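Local structure of sarcosine oxidase (1Y56) at residues 225-230 with 302-307; 220-225 with 270-275; 175-180 with 322-327. The protein serves as the FAD-binding beta subunit of an L-proline dehydrogenase complex, probably oxidising L-proline at its flavin, and also contacts a bound FMN. One frame throughout, in Å; residues are numbered along the deposited sequence.

Contact 1 of 3, residues 225-230 with 302-307; sequences HQAVIT and RTWAGY. With FMN (flavin mononucleotide), chain E.
The indole of Trp-304 lies between a methyl group and a flavin. Ala-227 CB sits over one face, 3.8 Å from the centroid of the six-membered ring of Trp-304, a CH-pi contact; over the opposite face Trp-304 CZ2 comes within 3.3 Å of FMN C9. At the indole edge, Ile-229 CB lies 3.8 Å from Trp-304 CZ3. With CG placed between backbone N and carbonyl carbon (chi1 70°), the ring of Trp-304 leans back over the neighbouring strand, and its NE1 is held by the backbone O of Arg-46. Replacing the indole by an alanine here would probably leave the Ala-227 methyl and this side of the FMN without the flat surface between them. Arg-302 NH2 donates to FMN O4' (3.2 Å) and lies 3.0 Å from FMN O3P, the phosphate being at the guanidinium edge; a chain of another protein takes up NE and NH1. In the antiparallel ladder below, Ala-227 N reaches Trp-304 O at 2.9 Å and Trp-304 N returns the bond to Ala-227 O. Strand 299-310, outermost of its mixed sheet within this chain, thus pairs with strand 221-230, and the face carrying Ala-227, Ile-229, Arg-302 and Trp-304 lines the FMN site at a subunit interface.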
loop_
_atom_site.group_PDB
_atom_site.type_symbol
_atom_site.label_atom_id
_atom_site.label_comp_id
_atom_site.label_asym_id
_atom_site.label_seq_id
_atom_site.Cartn_x
_atom_site.Cartn_y
_atom_site.Cartn_z
ATOM N N HIS B 225 -17.626 -29.886 -24.750
ATOM C CA HIS B 225 -17.327 -30.140 -26.171
ATOM C C HIS B 225 -16.722 -28.894 -26.817
ATOM O O HIS B 225 -16.839 -27.793 -26.268
ATOM C CB HIS B 225 -18.549 -30.674 -26.923
ATOM C CG HIS B 225 -18.789 -32.137 -26.686
ATOM N ND1 HIS B 225 -19.322 -32.623 -25.507
ATOM C CD2 HIS B 225 -18.524 -33.224 -27.454
ATOM C CE1 HIS B 225 -19.395 -33.943 -25.569
ATOM N NE2 HIS B 225 -18.921 -34.332 -26.740
ATOM N N GLN B 226 -16.034 -29.072 -27.938
ATOM C CA GLN B 226 -15.299 -27.967 -28.552
ATOM C C GLN B 226 -15.527 -27.823 -30.057
ATOM O O GLN B 226 -15.978 -28.757 -30.730
ATOM C CB GLN B 226 -13.801 -28.076 -28.249
ATOM C CG GLN B 226 -13.437 -27.872 -26.773
ATOM C CD GLN B 226 -11.938 -27.898 -26.534
ATOM O OE1 GLN B 226 -11.223 -26.973 -26.921
ATOM N NE2 GLN B 226 -11.450 -28.962 -25.901
ATOM N N ALA B 227 -15.228 -26.640 -30.583
ATOM C CA ALA B 227 -15.343 -26.402 -32.014
ATOM C C ALA B 227 -14.198 -25.552 -32.540
ATOM O O ALA B 227 -13.513 -24.864 -31.780
ATOM C CB ALA B 227 -16.708 -25.785 -32.369
ATOM N N VAL B 228 -13.993 -25.627 -33.851
ATOM C CA VAL B 228 -13.008 -24.812 -34.549
ATOM C C VAL B 228 -13.700 -24.028 -35.669
ATOM O O VAL B 228 -14.760 -24.418 -36.152
ATOM C CB VAL B 228 -11.858 -25.692 -35.089
ATOM C CG1 VAL B 228 -12.365 -26.650 -36.152
ATOM C CG2 VAL B 228 -10.709 -24.849 -35.605
ATOM N N ILE B 229 -13.117 -22.902 -36.052
ATOM C CA ILE B 229 -13.557 -22.186 -37.243
ATOM C C ILE B 229 -12.325 -21.852 -38.081
ATOM O O ILE B 229 -11.296 -21.424 -37.548
ATOM C CB ILE B 229 -14.383 -20.900 -36.895
ATOM C CG1 ILE B 229 -14.949 -20.252 -38.153
ATOM C CG2 ILE B 229 -13.541 -19.868 -36.103
ATOM C CD1 ILE B 229 -15.966 -21.083 -38.825
ATOM N N THR B 230 -12.414 -22.070 -39.387
ATOM C CA THR B 230 -11.316 -21.698 -40.267
ATOM C C THR B 230 -11.584 -20.337 -40.897
ATOM O O THR B 230 -12.616 -19.713 -40.642
ATOM C CB THR B 230 -11.081 -22.736 -41.369
ATOM O OG1 THR B 230 -11.914 -22.437 -42.493
ATOM C CG2 THR B 230 -11.395 -24.129 -40.880
ATOM N N ARG B 302 -9.875 -19.368 -34.711
ATOM C CA ARG B 302 -10.269 -19.430 -33.312
ATOM C C ARG B 302 -10.828 -20.822 -33.010
ATOM O O ARG B 302 -11.218 -21.570 -33.910
ATOM C CB ARG B 302 -11.312 -18.336 -32.996
ATOM C CG ARG B 302 -12.042 -18.467 -31.635
ATOM C CD ARG B 302 -12.996 -17.290 -31.345
ATOM N NE ARG B 302 -12.255 -16.161 -30.794
ATOM C CZ ARG B 302 -12.394 -15.666 -29.563
ATOM N NH1 ARG B 302 -11.637 -14.641 -29.187
ATOM N NH2 ARG B 302 -13.286 -16.168 -28.713
ATOM N N THR B 303 -10.854 -21.143 -31.722
ATOM C CA THR B 303 -11.410 -22.376 -31.200
ATOM C C THR B 303 -12.262 -21.979 -30.001
ATOM O O THR B 303 -11.914 -21.024 -29.306
ATOM C CB THR B 303 -10.271 -23.277 -30.740
ATOM O OG1 THR B 303 -9.706 -23.925 -31.883
ATOM C CG2 THR B 303 -10.753 -24.333 -29.785
ATOM N N TRP B 304 -13.378 -22.671 -29.764
ATOM C CA TRP B 304 -14.164 -22.416 -28.555
ATOM C C TRP B 304 -14.784 -23.680 -27.943
ATOM O O TRP B 304 -14.604 -24.781 -28.469
ATOM C CB TRP B 304 -15.228 -21.340 -28.800
ATOM C CG TRP B 304 -16.332 -21.782 -29.678
ATOM C CD1 TRP B 304 -17.553 -22.233 -29.288
ATOM C CD2 TRP B 304 -16.324 -21.814 -31.097
ATOM N NE1 TRP B 304 -18.308 -22.556 -30.382
ATOM C CE2 TRP B 304 -17.576 -22.305 -31.509
ATOM C CE3 TRP B 304 -15.375 -21.475 -32.070
ATOM C CZ2 TRP B 304 -17.911 -22.461 -32.850
ATOM C CZ3 TRP B 304 -15.702 -21.640 -33.397
ATOM C CH2 TRP B 304 -16.963 -22.124 -33.777
ATOM N N ALA B 305 -15.502 -23.508 -26.832
ATOM C CA ALA B 305 -16.129 -24.617 -26.126
ATOM C C ALA B 305 -17.569 -24.310 -25.701
ATOM O O ALA B 305 -17.984 -23.147 -25.637
ATOM C CB ALA B 305 -15.296 -25.005 -24.910
ATOM N N GLY B 306 -18.317 -25.369 -25.399
ATOM C CA GLY B 306 -19.685 -25.249 -24.916
ATOM C C GLY B 306 -20.124 -26.540 -24.257
ATOM O O GLY B 306 -19.424 -27.566 -24.322
ATOM N N TYR B 307 -21.293 -26.495 -23.630
ATOM C CA TYR B 307 -21.811 -27.644 -22.906
ATOM C C TYR B 307 -22.631 -28.575 -23.792
ATOM O O TYR B 307 -23.466 -28.126 -24.575
ATOM C CB TYR B 307 -22.697 -27.183 -21.748
ATOM C CG TYR B 307 -22.073 -26.167 -20.830
ATOM C CD1 TYR B 307 -20.716 -26.220 -20.506
ATOM C CD2 TYR B 307 -22.847 -25.171 -20.252
ATOM C CE1 TYR B 307 -20.148 -25.284 -19.648
ATOM C CE2 TYR B 307 -22.296 -24.239 -19.397
ATOM C CZ TYR B 307 -20.948 -24.297 -19.099
ATOM O OH TYR B 307 -20.406 -23.365 -18.243
HETATM N N1 FMN E . -15.203 -16.944 -34.048
HETATM C C2 FMN E . -14.410 -16.287 -34.928
HETATM O O2 FMN E . -13.344 -15.764 -34.531
HETATM N N3 FMN E . -14.750 -16.189 -36.228
HETATM C C4 FMN E . -15.893 -16.745 -36.676
HETATM O O4 FMN E . -16.200 -16.645 -37.883
HETATM C C4A FMN E . -16.732 -17.429 -35.786
HETATM N N5 FMN E . -17.894 -17.998 -36.208
HETATM C C5A FMN E . -18.723 -18.667 -35.362
HETATM C C6 FMN E . -19.905 -19.232 -35.855
HETATM C C7 FMN E . -20.776 -19.921 -35.008
HETATM C C7M FMN E . -22.041 -20.506 -35.602
HETATM C C8 FMN E . -20.449 -20.042 -33.649
HETATM C C8M FMN E . -21.325 -20.765 -32.693
HETATM C C9 FMN E . -19.271 -19.475 -33.155
HETATM C C9A FMN E . -18.398 -18.788 -34.005
HETATM N N10 FMN E . -17.193 -18.195 -33.539
HETATM C C10 FMN E . -16.354 -17.516 -34.446
HETATM C "C1'" FMN E . -16.778 -18.300 -32.150
HETATM C "C2'" FMN E . -17.363 -17.205 -31.297
HETATM O "O2'" FMN E . -16.290 -16.307 -30.961
HETATM C "C3'" FMN E . -18.038 -17.916 -30.111
HETATM O "O3'" FMN E . -19.249 -17.258 -29.700
HETATM C "C4'" FMN E . -17.102 -18.025 -28.950
HETATM O "O4'" FMN E . -15.895 -17.962 -29.150
HETATM C "C5'" FMN E . -17.658 -18.200 -27.552
HETATM O "O5'" FMN E . -17.128 -17.167 -26.727
HETATM P P FMN E . -15.744 -17.372 -25.928
HETATM O O1P FMN E . -16.144 -18.275 -24.789
HETATM O O2P FMN E . -15.348 -15.970 -25.544
HETATM O O3P FMN E . -14.774 -18.019 -26.875
#

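Contact 2 of 3, residues 220-225 with 270-275; sequences IEPYKH and PTYDLT
Pro-222 and Tyr-272 meet as pyrrolidine against aromatic face: CG of Pro-222 stands over the middle of the Tyr-272 ring, 3.6 Å from its centroid and only 10° off the normal, a well-centred CH-pi contact. The phenol is tethered beyond the pair, its OH bonded to the backbone O of Ala-203. A second proline–tyrosine pair is built differently. Tyr-223 and Pro-270 lie side by side and point the same way, so that Pro-270 CD comes within 3.5 Å of Tyr-223 CE1 while Pro-270 CA rests over the face of the Tyr-223 ring. Between the two pairs the backbones join directly, Thr-271 N donating to Pro-222 O at 2.8 Å. Lys-224 works at the other end. Its CG is anti to the backbone N (chi1 -165°) and the chain then bends at chi3, which carries the ammonium group across to three acceptors of the loop. Lys-224 NZ meets Asp-273 OD2 at 2.8 Å, from above the carboxylate plane, in a salt bridge. The same Lys-224 NZ donates to Thr-275 O at 2.9 Å and, at 3.2 Å, to Leu-274 O. Asp-273 is steadied in turn by an ST turn, its N bonded to Thr-271 OG1 (2.8 Å). One ammonium group therefore gathers two carbonyls and a carboxylate, and its positive charge probably offsets the crowding of acceptors where the 270-275 loop runs alongside strand 221-230.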
loop_
_atom_site.group_PDB
_atom_site.type_symbol
_atom_site.label_atom_id
_atom_site.label_comp_id
_atom_site.label_asym_id
_atom_site.label_seq_id
_atom_site.Cartn_x
_atom_site.Cartn_y
_atom_site.Cartn_z
ATOM N N ILE B 220 -28.352 -35.215 -15.410
ATOM C CA ILE B 220 -27.964 -34.402 -16.552
ATOM C C ILE B 220 -26.662 -33.702 -16.198
ATOM O O ILE B 220 -26.645 -32.851 -15.315
ATOM C CB ILE B 220 -29.052 -33.359 -16.912
ATOM C CG1 ILE B 220 -30.383 -34.042 -17.214
ATOM C CG2 ILE B 220 -28.617 -32.514 -18.103
ATOM C CD1 ILE B 220 -31.548 -33.073 -17.377
ATOM N N GLU B 221 -25.578 -34.063 -16.875
ATOM C CA GLU B 221 -24.272 -33.502 -16.553
ATOM C C GLU B 221 -23.737 -32.608 -17.666
ATOM O O GLU B 221 -23.816 -32.983 -18.840
ATOM C CB GLU B 221 -23.243 -34.613 -16.295
ATOM C CG GLU B 221 -23.501 -35.568 -15.126
ATOM C CD GLU B 221 -23.829 -34.862 -13.820
ATOM O OE1 GLU B 221 -24.597 -35.456 -13.027
ATOM O OE2 GLU B 221 -23.345 -33.723 -13.587
ATOM N N PRO B 222 -23.151 -31.440 -17.310
ATOM C CA PRO B 222 -22.506 -30.618 -18.338
ATOM C C PRO B 222 -21.154 -31.198 -18.739
ATOM O O PRO B 222 -20.321 -31.496 -17.873
ATOM C CB PRO B 222 -22.328 -29.267 -17.644
ATOM C CG PRO B 222 -22.207 -29.594 -16.212
ATOM C CD PRO B 222 -23.049 -30.825 -15.971
ATOM N N TYR B 223 -20.953 -31.379 -20.040
ATOM C CA TYR B 223 -19.667 -31.828 -20.575
ATOM C C TYR B 223 -19.100 -30.829 -21.534
ATOM O O TYR B 223 -19.828 -30.180 -22.283
ATOM C CB TYR B 223 -19.801 -33.153 -21.311
ATOM C CG TYR B 223 -19.902 -34.336 -20.397
ATOM C CD1 TYR B 223 -18.780 -35.124 -20.117
ATOM C CD2 TYR B 223 -21.123 -34.669 -19.799
ATOM C CE1 TYR B 223 -18.876 -36.220 -19.269
ATOM C CE2 TYR B 223 -21.229 -35.755 -18.956
ATOM C CZ TYR B 223 -20.107 -36.526 -18.692
ATOM O OH TYR B 223 -20.231 -37.600 -17.848
ATOM N N LYS B 224 -17.784 -30.731 -21.528
ATOM C CA LYS B 224 -17.116 -29.804 -22.394
ATOM C C LYS B 224 -16.913 -30.419 -23.758
ATOM O O LYS B 224 -16.154 -31.365 -23.901
ATOM C CB LYS B 224 -15.778 -29.395 -21.796
ATOM C CG LYS B 224 -15.194 -28.165 -22.462
ATOM C CD LYS B 224 -14.126 -27.511 -21.605
ATOM C CE LYS B 224 -12.747 -28.112 -21.833
ATOM N NZ LYS B 224 -11.741 -27.264 -21.140
ATOM N N HIS B 225 -17.626 -29.886 -24.750
ATOM C CA HIS B 225 -17.327 -30.140 -26.171
ATOM C C HIS B 225 -16.722 -28.894 -26.817
ATOM O O HIS B 225 -16.839 -27.793 -26.268
ATOM C CB HIS B 225 -18.549 -30.674 -26.923
ATOM C CG HIS B 225 -18.789 -32.137 -26.686
ATOM N ND1 HIS B 225 -19.322 -32.623 -25.507
ATOM C CD2 HIS B 225 -18.524 -33.224 -27.454
ATOM C CE1 HIS B 225 -19.395 -33.943 -25.569
ATOM N NE2 HIS B 225 -18.921 -34.332 -26.740
ATOM N N PRO B 270 -17.428 -34.528 -16.574
ATOM C CA PRO B 270 -18.457 -33.554 -16.142
ATOM C C PRO B 270 -17.862 -32.246 -15.576
ATOM O O PRO B 270 -17.265 -32.266 -14.502
ATOM C CB PRO B 270 -19.241 -34.316 -15.066
ATOM C CG PRO B 270 -19.029 -35.727 -15.382
ATOM C CD PRO B 270 -17.666 -35.866 -16.017
ATOM N N THR B 271 -18.008 -31.134 -16.300
ATOM C CA THR B 271 -17.434 -29.835 -15.895
ATOM C C THR B 271 -18.303 -28.664 -16.357
ATOM O O THR B 271 -19.073 -28.804 -17.304
ATOM C CB THR B 271 -16.014 -29.634 -16.473
ATOM O OG1 THR B 271 -15.504 -28.351 -16.086
ATOM C CG2 THR B 271 -16.036 -29.695 -17.997
ATOM N N TYR B 272 -18.184 -27.515 -15.694
ATOM C CA TYR B 272 -18.802 -26.279 -16.202
ATOM C C TYR B 272 -17.767 -25.384 -16.876
ATOM O O TYR B 272 -18.107 -24.335 -17.414
ATOM C CB TYR B 272 -19.541 -25.497 -15.108
ATOM C CG TYR B 272 -20.945 -25.978 -14.811
ATOM C CD1 TYR B 272 -21.226 -26.693 -13.639
ATOM C CD2 TYR B 272 -21.996 -25.718 -15.693
ATOM C CE1 TYR B 272 -22.513 -27.147 -13.354
ATOM C CE2 TYR B 272 -23.297 -26.161 -15.417
ATOM C CZ TYR B 272 -23.548 -26.879 -14.245
ATOM O OH TYR B 272 -24.829 -27.321 -13.964
ATOM N N ASP B 273 -16.509 -25.813 -16.836
ATOM C CA ASP B 273 -15.386 -25.106 -17.460
ATOM C C ASP B 273 -15.590 -24.964 -18.973
ATOM O O ASP B 273 -15.923 -25.942 -19.650
ATOM C CB ASP B 273 -14.089 -25.887 -17.160
ATOM C CG ASP B 273 -12.889 -25.422 -17.984
ATOM O OD1 ASP B 273 -12.631 -24.202 -18.034
ATOM O OD2 ASP B 273 -12.189 -26.284 -18.563
ATOM N N LEU B 274 -15.425 -23.754 -19.501
ATOM C CA LEU B 274 -15.262 -23.602 -20.949
ATOM C C LEU B 274 -13.755 -23.581 -21.250
ATOM O O LEU B 274 -13.015 -24.412 -20.700
ATOM C CB LEU B 274 -16.031 -22.399 -21.499
ATOM C CG LEU B 274 -17.566 -22.563 -21.644
ATOM C CD1 LEU B 274 -17.999 -24.031 -21.746
ATOM C CD2 LEU B 274 -18.387 -21.851 -20.562
ATOM N N THR B 275 -13.279 -22.664 -22.085
ATOM C CA THR B 275 -11.816 -22.595 -22.380
ATOM C C THR B 275 -11.263 -23.801 -23.183
ATOM O O THR B 275 -11.177 -24.934 -22.688
ATOM C CB THR B 275 -10.881 -22.297 -21.118
ATOM O OG1 THR B 275 -10.691 -23.484 -20.352
ATOM C CG2 THR B 275 -11.446 -21.177 -20.208
#

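Contact 3 of 3, residues 175-180 with 322-327; sequences FLIENN and EELNDY
A type II beta turn from Leu-324 to Tyr-327, leading into strand 327-331 of the mixed sheet of the FAD-binding fold, packs here against the end of strand 172-177, an outer strand of a small three-stranded antiparallel sheet, and the loop that follows it. Ile-177 and Leu-324 reach toward each other tip to tip, with Ile-177 CD1 3.7 Å from Leu-324 CD1. Leu-324 can do this because its CG stands anti to the backbone N (chi1 -176°), which swings the branched end toward the strand; the same CD1 of Leu-324 also lies 3.5 Å from Asn-180 O. That carbonyl is the polar centre of the contact. It accepts from Asn-325 N, 2.7 Å from Asn-180 O, with the donor almost in line with the carbonyl bond (177° at O), and Asn-325 CB flanks it at 3.3 Å from Asn-180 O. Nearby, Asn-180 CB rests 3.6 Å from Glu-323 O. Farther in, Phe-175 CZ approaches Tyr-327 CE1 obliquely at 4.3 Å, a looser touch between rings that both also pack on Val-197; the Tyr-327 hydroxyl turns to Asn-209 OD1. The end of one sheet's edge strand and its following loop thus meet the turn that enters the other without a salt bridge between them: one backbone hydrogen bond joins loop to turn, and the rest is mainly apolar contact.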
loop_
_atom_site.group_PDB
_atom_site.type_symbol
_atom_site.label_atom_id
_atom_site.label_comp_id
_atom_site.label_asym_id
_atom_site.label_seq_id
_atom_site.Cartn_x
_atom_site.Cartn_y
_atom_site.Cartn_z
ATOM N N PHE B 175 -38.065 -21.341 -5.466
ATOM C CA PHE B 175 -39.484 -21.506 -5.745
ATOM C C PHE B 175 -40.283 -21.326 -4.470
ATOM O O PHE B 175 -39.865 -21.782 -3.411
ATOM C CB PHE B 175 -39.768 -22.909 -6.273
ATOM C CG PHE B 175 -39.233 -23.169 -7.647
ATOM C CD1 PHE B 175 -39.976 -22.838 -8.769
ATOM C CD2 PHE B 175 -37.995 -23.765 -7.820
ATOM C CE1 PHE B 175 -39.487 -23.085 -10.047
ATOM C CE2 PHE B 175 -37.502 -24.018 -9.096
ATOM C CZ PHE B 175 -38.250 -23.675 -10.211
ATOM N N LEU B 176 -41.432 -20.664 -4.571
ATOM C CA LEU B 176 -42.417 -20.689 -3.504
ATOM C C LEU B 176 -43.321 -21.872 -3.750
ATOM O O LEU B 176 -44.125 -21.869 -4.682
ATOM C CB LEU B 176 -43.242 -19.412 -3.491
ATOM C CG LEU B 176 -42.667 -18.235 -2.715
ATOM C CD1 LEU B 176 -41.567 -17.539 -3.524
ATOM C CD2 LEU B 176 -43.788 -17.259 -2.333
ATOM N N ILE B 177 -43.164 -22.901 -2.928
ATOM C CA ILE B 177 -43.988 -24.096 -3.033
ATOM C C ILE B 177 -44.816 -24.241 -1.769
ATOM O O ILE B 177 -44.268 -24.428 -0.687
ATOM C CB ILE B 177 -43.141 -25.360 -3.288
ATOM C CG1 ILE B 177 -42.418 -25.240 -4.634
ATOM C CG2 ILE B 177 -44.016 -26.610 -3.254
ATOM C CD1 ILE B 177 -41.361 -26.287 -4.863
ATOM N N GLU B 178 -46.133 -24.124 -1.918
ATOM C CA GLU B 178 -47.073 -24.236 -0.795
ATOM C C GLU B 178 -47.210 -25.674 -0.342
ATOM O O GLU B 178 -46.428 -26.146 0.489
ATOM C CB GLU B 178 -48.455 -23.696 -1.174
ATOM C CG GLU B 178 -49.241 -23.079 -0.013
ATOM C CD GLU B 178 -48.771 -21.660 0.323
ATOM O OE1 GLU B 178 -49.624 -20.736 0.312
ATOM O OE2 GLU B 178 -47.556 -21.471 0.589
ATOM N N ASN B 179 -48.204 -26.378 -0.873
ATOM C CA ASN B 179 -48.341 -27.771 -0.504
ATOM C C ASN B 179 -47.442 -28.574 -1.413
ATOM O O ASN B 179 -46.241 -28.682 -1.163
ATOM C CB ASN B 179 -49.790 -28.239 -0.566
ATOM C CG ASN B 179 -50.148 -29.143 0.600
ATOM O OD1 ASN B 179 -50.706 -30.227 0.414
ATOM N ND2 ASN B 179 -49.818 -28.701 1.815
ATOM N N ASN B 180 -48.008 -29.121 -2.473
ATOM C CA ASN B 180 -47.186 -29.533 -3.580
ATOM C C ASN B 180 -47.518 -28.658 -4.774
ATOM O O ASN B 180 -47.217 -29.006 -5.906
ATOM C CB ASN B 180 -47.354 -31.023 -3.855
ATOM C CG ASN B 180 -46.625 -31.891 -2.823
ATOM O OD1 ASN B 180 -45.684 -31.436 -2.162
ATOM N ND2 ASN B 180 -47.053 -33.145 -2.690
ATOM N N GLU B 322 -44.816 -35.057 -11.797
ATOM C CA GLU B 322 -46.154 -35.184 -11.222
ATOM C C GLU B 322 -46.255 -34.732 -9.758
ATOM O O GLU B 322 -47.294 -34.206 -9.328
ATOM C CB GLU B 322 -46.635 -36.630 -11.368
ATOM C CG GLU B 322 -48.118 -36.763 -11.665
ATOM C CD GLU B 322 -48.476 -36.434 -13.118
ATOM O OE1 GLU B 322 -47.744 -36.879 -14.033
ATOM O OE2 GLU B 322 -49.499 -35.742 -13.342
ATOM N N GLU B 323 -45.175 -34.932 -9.007
ATOM C CA GLU B 323 -45.171 -34.677 -7.563
ATOM C C GLU B 323 -44.970 -33.206 -7.207
ATOM O O GLU B 323 -45.188 -32.803 -6.059
ATOM C CB GLU B 323 -44.167 -35.581 -6.830
ATOM C CG GLU B 323 -42.971 -36.017 -7.661
ATOM C CD GLU B 323 -43.289 -37.134 -8.671
ATOM O OE1 GLU B 323 -42.389 -37.503 -9.448
ATOM O OE2 GLU B 323 -44.427 -37.647 -8.702
ATOM N N LEU B 324 -44.553 -32.408 -8.183
ATOM C CA LEU B 324 -44.642 -30.966 -8.035
ATOM C C LEU B 324 -45.703 -30.476 -8.990
ATOM O O LEU B 324 -45.687 -30.811 -10.179
ATOM C CB LEU B 324 -43.307 -30.266 -8.289
ATOM C CG LEU B 324 -43.298 -28.746 -8.056
ATOM C CD1 LEU B 324 -43.851 -28.357 -6.688
ATOM C CD2 LEU B 324 -41.903 -28.177 -8.226
ATOM N N ASN B 325 -46.642 -29.698 -8.464
ATOM C CA ASN B 325 -47.791 -29.329 -9.272
ATOM C C ASN B 325 -47.608 -28.206 -10.261
ATOM O O ASN B 325 -47.696 -27.002 -9.953
ATOM C CB ASN B 325 -49.116 -29.332 -8.526
ATOM C CG ASN B 325 -49.800 -30.673 -8.629
ATOM O OD1 ASN B 325 -49.255 -31.689 -8.193
ATOM N ND2 ASN B 325 -50.975 -30.700 -9.257
ATOM N N ASP B 326 -47.318 -28.724 -11.459
ATOM C CA ASP B 326 -47.197 -28.076 -12.762
ATOM C C ASP B 326 -45.747 -27.748 -13.078
ATOM O O ASP B 326 -45.417 -26.681 -13.604
ATOM C CB ASP B 326 -48.197 -26.935 -12.938
ATOM C CG ASP B 326 -49.616 -27.338 -12.500
ATOM O OD1 ASP B 326 -50.028 -28.501 -12.754
ATOM O OD2 ASP B 326 -50.305 -26.486 -11.879
ATOM N N TYR B 327 -44.893 -28.717 -12.754
ATOM C CA TYR B 327 -43.482 -28.662 -13.079
ATOM C C TYR B 327 -43.241 -29.510 -14.308
ATOM O O TYR B 327 -43.667 -30.662 -14.369
ATOM C CB TYR B 327 -42.642 -29.187 -11.918
ATOM C CG TYR B 327 -41.159 -28.952 -12.069
ATOM C CD1 TYR B 327 -40.637 -27.673 -12.004
ATOM C CD2 TYR B 327 -40.277 -30.011 -12.257
ATOM C CE1 TYR B 327 -39.270 -27.434 -12.134
ATOM C CE2 TYR B 327 -38.897 -29.786 -12.389
ATOM C CZ TYR B 327 -38.404 -28.484 -12.321
ATOM O OH TYR B 327 -37.055 -28.223 -12.434
#

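How the contacts relate
Followed from the N terminus, the chain first enters contact 3 at 175-180, and the loop it closes, returning at 322-327, is the widest of the three, containing both others. Within it, strand 221-230 supplies 220-225 to contact 2 and 225-230 to contact 1, with His-225 common to both. Contact 2 closes first, at 270-275; contact 1 closes later, at 302-307, so their segments alternate and the loops cross. These two also touch: Tyr-307 OH probably bonds to Tyr-272 O (2.6 Å), tying the 270-275 loop to strand 299-310. Contact 3 stands apart, its centre about 39 Å from that of contact 1, joining the small antiparallel sheet to the FAD-binding one.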